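Long-range contact in uncharacterized novel protein (Burkholderia pseudomallei K96243, PDB 3FJV), which is of unknown function and belongs to the DUF3501 family of proteins: residues K30-R42 with Y174-S188. Sequence-based numbering, arbitrary orientation.
Sequences KKRRAVSIGNHLR and YPIQAARIDPDVAAS
In Tyr174, CG lies roughly anti to the backbone N (chi1 -154°), which carries OH into the turn between strands 34-37 and 41-45, while a bend at chi3 (62°) curls Arg32 against the first turn of helix 183-190. At the hairpin, Tyr174 OH donates to Ile37 O (2.7 Å), in the carbonyl plane and on a lone pair, and accepts from His40 N (2.9 Å, 163°). Leu41 CD1 lies over one ring face, a CH-pi contact 4.2 Å from the Tyr174 centroid, and CG1 and CG2 of Ile176 both meet Ile37 CG2. At the other end Arg32 holds Asp184 through two nitrogens: NE forms a salt bridge to the carboxylate oxygen OD2 (2.8 Å), met from above its plane, and NH2 donates to the backbone O of Asp184, which also accepts from Ser188 N. A water joins Lys31 O to the same OD2. Arg33 NH1 donates to Ser188 OG (3.0 Å), while NH2 of Arg33 forms a salt bridge with Asp192. Between these polar ends, CG1 of Val35 meets Ile181 CG1 and its CG2 meets Val185 CG1. The contact thus links strands 34-37 and 176-180, outermost in the antiparallel sheet within this chain, with Ile167 of strand 165-169 touching Val35, Ile37 and Ile181, and helix 183-190 against residues 31-35.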
loop_
_atom_site.group_PDB
_atom_site.type_symbol
_atom_site.label_atom_id
_atom_site.label_comp_id
_atom_site.label_asym_id
_atom_site.label_seq_id
_atom_site.Cartn_x
_atom_site.Cartn_y
_atom_site.Cartn_z
ATOM N N LYS A 30 -2.282 23.362 0.986
ATOM C CA LYS A 30 -1.700 22.403 0.057
ATOM C C LYS A 30 -1.705 22.913 -1.383
ATOM O O LYS A 30 -1.027 22.374 -2.233
ATOM C CB LYS A 30 -2.396 21.035 0.150
ATOM C CG LYS A 30 -2.101 20.192 1.339
ATOM C CD LYS A 30 -2.925 18.916 1.289
ATOM C CE LYS A 30 -2.625 18.021 2.427
ATOM N NZ LYS A 30 -3.288 16.724 2.313
ATOM N N LYS A 31 -2.476 23.961 -1.682
ATOM C CA LYS A 31 -2.388 24.603 -2.987
ATOM C C LYS A 31 -1.025 25.156 -3.267
ATOM O O LYS A 31 -0.654 25.313 -4.437
ATOM C CB LYS A 31 -3.490 25.717 -3.145
ATOM C CG LYS A 31 -4.849 25.047 -3.201
ATOM C CD LYS A 31 -6.032 26.001 -3.236
ATOM C CE LYS A 31 -7.337 25.205 -3.122
ATOM N NZ LYS A 31 -8.574 26.046 -2.862
ATOM N N ARG A 32 -0.238 25.462 -2.225
ATOM C CA ARG A 32 1.147 25.890 -2.449
ATOM C C ARG A 32 2.184 24.776 -2.414
ATOM O O ARG A 32 3.382 25.050 -2.470
ATOM C CB ARG A 32 1.515 26.901 -1.357
ATOM C CG ARG A 32 0.527 28.077 -1.350
ATOM C CD ARG A 32 1.136 29.345 -0.753
ATOM N NE ARG A 32 2.288 29.812 -1.521
ATOM C CZ ARG A 32 3.344 30.431 -0.996
ATOM N NH1 ARG A 32 3.426 30.667 0.332
ATOM N NH2 ARG A 32 4.323 30.813 -1.792
ATOM N N ARG A 33 1.728 23.549 -2.222
ATOM C CA ARG A 33 2.647 22.406 -1.957
ATOM C C ARG A 33 2.483 21.248 -2.945
ATOM O O ARG A 33 3.335 20.355 -3.009
ATOM C CB ARG A 33 2.388 21.896 -0.531
ATOM C CG ARG A 33 2.507 22.917 0.590
ATOM C CD ARG A 33 3.863 23.558 0.671
ATOM N NE ARG A 33 4.910 22.557 0.949
ATOM C CZ ARG A 33 6.161 22.835 1.288
ATOM N NH1 ARG A 33 6.615 24.082 1.266
ATOM N NH2 ARG A 33 6.985 21.834 1.586
ATOM N N ALA A 34 1.389 21.215 -3.711
ATOM C CA ALA A 34 1.100 20.039 -4.523
ATOM C C ALA A 34 1.478 20.231 -5.985
ATOM O O ALA A 34 1.276 21.309 -6.515
ATOM C CB ALA A 34 -0.354 19.679 -4.425
ATOM N N VAL A 35 2.047 19.185 -6.599
ATOM C CA VAL A 35 2.352 19.143 -8.039
ATOM C C VAL A 35 1.860 17.812 -8.646
ATOM O O VAL A 35 1.987 16.769 -8.024
ATOM C CB VAL A 35 3.864 19.239 -8.311
ATOM C CG1 VAL A 35 4.097 19.484 -9.796
ATOM C CG2 VAL A 35 4.555 20.336 -7.430
ATOM N N SER A 36 1.312 17.849 -9.853
ATOM C CA SER A 36 0.985 16.651 -10.602
ATOM C C SER A 36 2.071 16.345 -11.586
ATOM O O SER A 36 2.720 17.264 -12.071
ATOM C CB SER A 36 -0.310 16.875 -11.335
ATOM O OG SER A 36 -1.324 16.791 -10.385
ATOM N N ILE A 37 2.294 15.064 -11.876
ATOM C CA ILE A 37 3.301 14.678 -12.860
ATOM C C ILE A 37 2.562 13.711 -13.796
ATOM O O ILE A 37 2.323 12.542 -13.463
ATOM C CB ILE A 37 4.540 13.968 -12.254
ATOM C CG1 ILE A 37 5.240 14.817 -11.182
ATOM C CG2 ILE A 37 5.565 13.691 -13.350
ATOM C CD1 ILE A 37 6.450 13.991 -10.479
ATOM N N GLY A 38 2.161 14.224 -14.944
ATOM C CA GLY A 38 1.279 13.481 -15.849
ATOM C C GLY A 38 -0.078 13.312 -15.217
ATOM O O GLY A 38 -0.439 14.101 -14.342
ATOM N N ASN A 39 -0.817 12.288 -15.658
ATOM C CA ASN A 39 -2.202 12.025 -15.209
ATOM C C ASN A 39 -2.359 11.104 -14.008
ATOM O O ASN A 39 -3.451 11.049 -13.407
ATOM C CB ASN A 39 -3.049 11.455 -16.376
ATOM C CG ASN A 39 -3.333 12.486 -17.448
ATOM O OD1 ASN A 39 -3.430 13.668 -17.170
ATOM N ND2 ASN A 39 -3.478 12.036 -18.678
ATOM N N HIS A 40 -1.302 10.376 -13.632
ATOM C CA HIS A 40 -1.434 9.364 -12.589
ATOM C C HIS A 40 -0.480 9.491 -11.385
ATOM O O HIS A 40 -0.616 8.710 -10.435
ATOM C CB HIS A 40 -1.259 7.992 -13.211
ATOM C CG HIS A 40 -2.221 7.732 -14.319
ATOM N ND1 HIS A 40 -3.513 7.315 -14.091
ATOM C CD2 HIS A 40 -2.103 7.903 -15.654
ATOM C CE1 HIS A 40 -4.148 7.225 -15.247
ATOM N NE2 HIS A 40 -3.308 7.560 -16.209
ATOM N N LEU A 41 0.459 10.441 -11.421
ATOM C CA LEU A 41 1.357 10.712 -10.291
ATOM C C LEU A 41 1.059 12.075 -9.658
ATOM O O LEU A 41 0.932 13.097 -10.363
ATOM C CB LEU A 41 2.819 10.695 -10.703
ATOM C CG LEU A 41 3.505 9.330 -10.500
ATOM C CD1 LEU A 41 2.720 8.233 -11.180
ATOM C CD2 LEU A 41 4.908 9.442 -11.064
ATOM N N ARG A 42 1.032 12.094 -8.329
ATOM C CA ARG A 42 0.815 13.331 -7.558
ATOM C C ARG A 42 1.892 13.446 -6.472
ATOM O O ARG A 42 2.154 12.467 -5.796
ATOM C CB ARG A 42 -0.568 13.265 -6.899
ATOM C CG ARG A 42 -1.743 13.132 -7.853
ATOM C CD ARG A 42 -1.879 14.349 -8.761
ATOM N NE ARG A 42 -2.950 14.218 -9.760
ATOM C CZ ARG A 42 -2.796 13.833 -11.035
ATOM N NH1 ARG A 42 -1.605 13.513 -11.545
ATOM N NH2 ARG A 42 -3.864 13.772 -11.821
ATOM N N TYR A 174 6.727 5.601 -17.865
ATOM C CA TYR A 174 6.106 6.873 -17.458
ATOM C C TYR A 174 7.020 8.063 -17.754
ATOM O O TYR A 174 7.401 8.829 -16.855
ATOM C CB TYR A 174 5.698 6.826 -15.973
ATOM C CG TYR A 174 4.551 7.748 -15.626
ATOM C CD1 TYR A 174 3.239 7.339 -15.766
ATOM C CD2 TYR A 174 4.782 9.041 -15.116
ATOM C CE1 TYR A 174 2.163 8.211 -15.464
ATOM C CE2 TYR A 174 3.711 9.906 -14.814
ATOM C CZ TYR A 174 2.421 9.474 -14.961
ATOM O OH TYR A 174 1.379 10.312 -14.636
ATOM N N PRO A 175 7.372 8.232 -19.032
ATOM C CA PRO A 175 8.238 9.340 -19.455
ATOM C C PRO A 175 7.538 10.708 -19.363
ATOM O O PRO A 175 6.528 10.917 -20.025
ATOM C CB PRO A 175 8.524 9.011 -20.922
ATOM C CG PRO A 175 7.383 8.178 -21.365
ATOM C CD PRO A 175 7.014 7.361 -20.162
ATOM N N ILE A 176 8.040 11.599 -18.505
ATOM C CA ILE A 176 7.490 12.953 -18.382
ATOM C C ILE A 176 8.647 13.923 -18.568
ATOM O O ILE A 176 9.579 13.973 -17.759
ATOM C CB ILE A 176 6.795 13.198 -17.003
ATOM C CG1 ILE A 176 5.696 12.169 -16.721
ATOM C CG2 ILE A 176 6.248 14.646 -16.893
ATOM C CD1 ILE A 176 4.577 12.122 -17.744
ATOM N N GLN A 177 8.583 14.708 -19.644
ATOM C CA GLN A 177 9.555 15.741 -19.871
ATOM C C GLN A 177 9.514 16.747 -18.743
ATOM O O GLN A 177 8.436 17.166 -18.337
ATOM C CB GLN A 177 9.232 16.494 -21.173
ATOM C CG GLN A 177 9.603 15.793 -22.448
ATOM C CD GLN A 177 10.794 16.451 -23.096
ATOM O OE1 GLN A 177 10.763 17.653 -23.419
ATOM N NE2 GLN A 177 11.861 15.678 -23.279
ATOM N N ALA A 178 10.689 17.139 -18.268
ATOM C CA ALA A 178 10.825 18.125 -17.202
ATOM C C ALA A 178 10.032 19.391 -17.550
ATOM O O ALA A 178 10.186 19.981 -18.639
ATOM C CB ALA A 178 12.303 18.473 -17.000
ATOM N N ALA A 179 9.162 19.785 -16.649
ATOM C CA ALA A 179 8.280 20.905 -16.846
ATOM C C ALA A 179 8.283 21.789 -15.590
ATOM O O ALA A 179 8.364 21.295 -14.442
ATOM C CB ALA A 179 6.825 20.389 -17.152
ATOM N N ARG A 180 8.149 23.096 -15.821
ATOM C CA ARG A 180 8.258 24.078 -14.763
ATOM C C ARG A 180 7.093 23.962 -13.821
ATOM O O ARG A 180 5.947 23.843 -14.248
ATOM C CB ARG A 180 8.311 25.511 -15.323
ATOM C CG ARG A 180 8.529 26.555 -14.244
ATOM C CD ARG A 180 8.707 28.001 -14.768
ATOM N NE ARG A 180 8.991 28.856 -13.629
ATOM C CZ ARG A 180 9.382 30.109 -13.677
ATOM N NH1 ARG A 180 9.529 30.694 -14.844
ATOM N NH2 ARG A 180 9.640 30.775 -12.540
ATOM N N ILE A 181 7.384 24.010 -12.540
ATOM C CA ILE A 181 6.372 24.040 -11.492
ATOM C C ILE A 181 5.860 25.468 -11.311
ATOM O O ILE A 181 6.592 26.428 -11.569
ATOM C CB ILE A 181 6.960 23.505 -10.183
ATOM C CG1 ILE A 181 7.143 21.987 -10.277
ATOM C CG2 ILE A 181 6.073 23.863 -8.984
ATOM C CD1 ILE A 181 8.053 21.428 -9.182
ATOM N N ASP A 182 4.612 25.599 -10.876
ATOM C CA ASP A 182 4.018 26.887 -10.501
ATOM C C ASP A 182 4.975 27.689 -9.610
ATOM O O ASP A 182 5.496 27.140 -8.600
ATOM C CB ASP A 182 2.733 26.548 -9.759
ATOM C CG ASP A 182 1.920 27.764 -9.300
ATOM O OD1 ASP A 182 2.429 28.908 -9.212
ATOM O OD2 ASP A 182 0.731 27.506 -8.966
ATOM N N PRO A 183 5.293 28.945 -9.989
ATOM C CA PRO A 183 6.262 29.678 -9.194
ATOM C C PRO A 183 5.849 29.915 -7.767
ATOM O O PRO A 183 6.726 30.021 -6.898
ATOM C CB PRO A 183 6.418 31.003 -9.936
ATOM C CG PRO A 183 6.138 30.651 -11.322
ATOM C CD PRO A 183 5.013 29.668 -11.245
ATOM N N ASP A 184 4.542 30.040 -7.522
ATOM C CA ASP A 184 4.063 30.123 -6.167
ATOM C C ASP A 184 4.398 28.844 -5.373
ATOM O O ASP A 184 4.733 28.933 -4.192
ATOM C CB ASP A 184 2.566 30.405 -6.128
ATOM C CG ASP A 184 2.078 30.647 -4.724
ATOM O OD1 ASP A 184 2.315 31.746 -4.142
ATOM O OD2 ASP A 184 1.453 29.721 -4.190
ATOM N N VAL A 185 4.340 27.668 -6.014
ATOM C CA VAL A 185 4.740 26.437 -5.339
ATOM C C VAL A 185 6.254 26.408 -5.136
ATOM O O VAL A 185 6.730 26.124 -4.033
ATOM C CB VAL A 185 4.265 25.159 -6.095
ATOM C CG1 VAL A 185 4.907 23.856 -5.474
ATOM C CG2 VAL A 185 2.689 25.097 -6.224
ATOM N N ALA A 186 7.032 26.719 -6.167
ATOM C CA ALA A 186 8.494 26.774 -5.975
ATOM C C ALA A 186 8.920 27.774 -4.872
ATOM O O ALA A 186 9.861 27.533 -4.143
ATOM C CB ALA A 186 9.237 27.097 -7.342
ATOM N N ALA A 187 8.206 28.881 -4.740
ATOM C CA ALA A 187 8.500 29.884 -3.684
ATOM C C ALA A 187 8.261 29.292 -2.281
ATOM O O ALA A 187 9.078 29.465 -1.392
ATOM C CB ALA A 187 7.688 31.191 -3.885
ATOM N N SER A 188 7.199 28.522 -2.126
ATOM C CA SER A 188 6.922 27.865 -0.878
ATOM C C SER A 188 8.010 26.835 -0.520
ATOM O O SER A 188 8.484 26.778 0.631
ATOM C CB SER A 188 5.554 27.199 -0.953
ATOM O OG SER A 188 5.264 26.511 0.240
HETATM O O HOH W 1 0.041 27.876 -5.442
#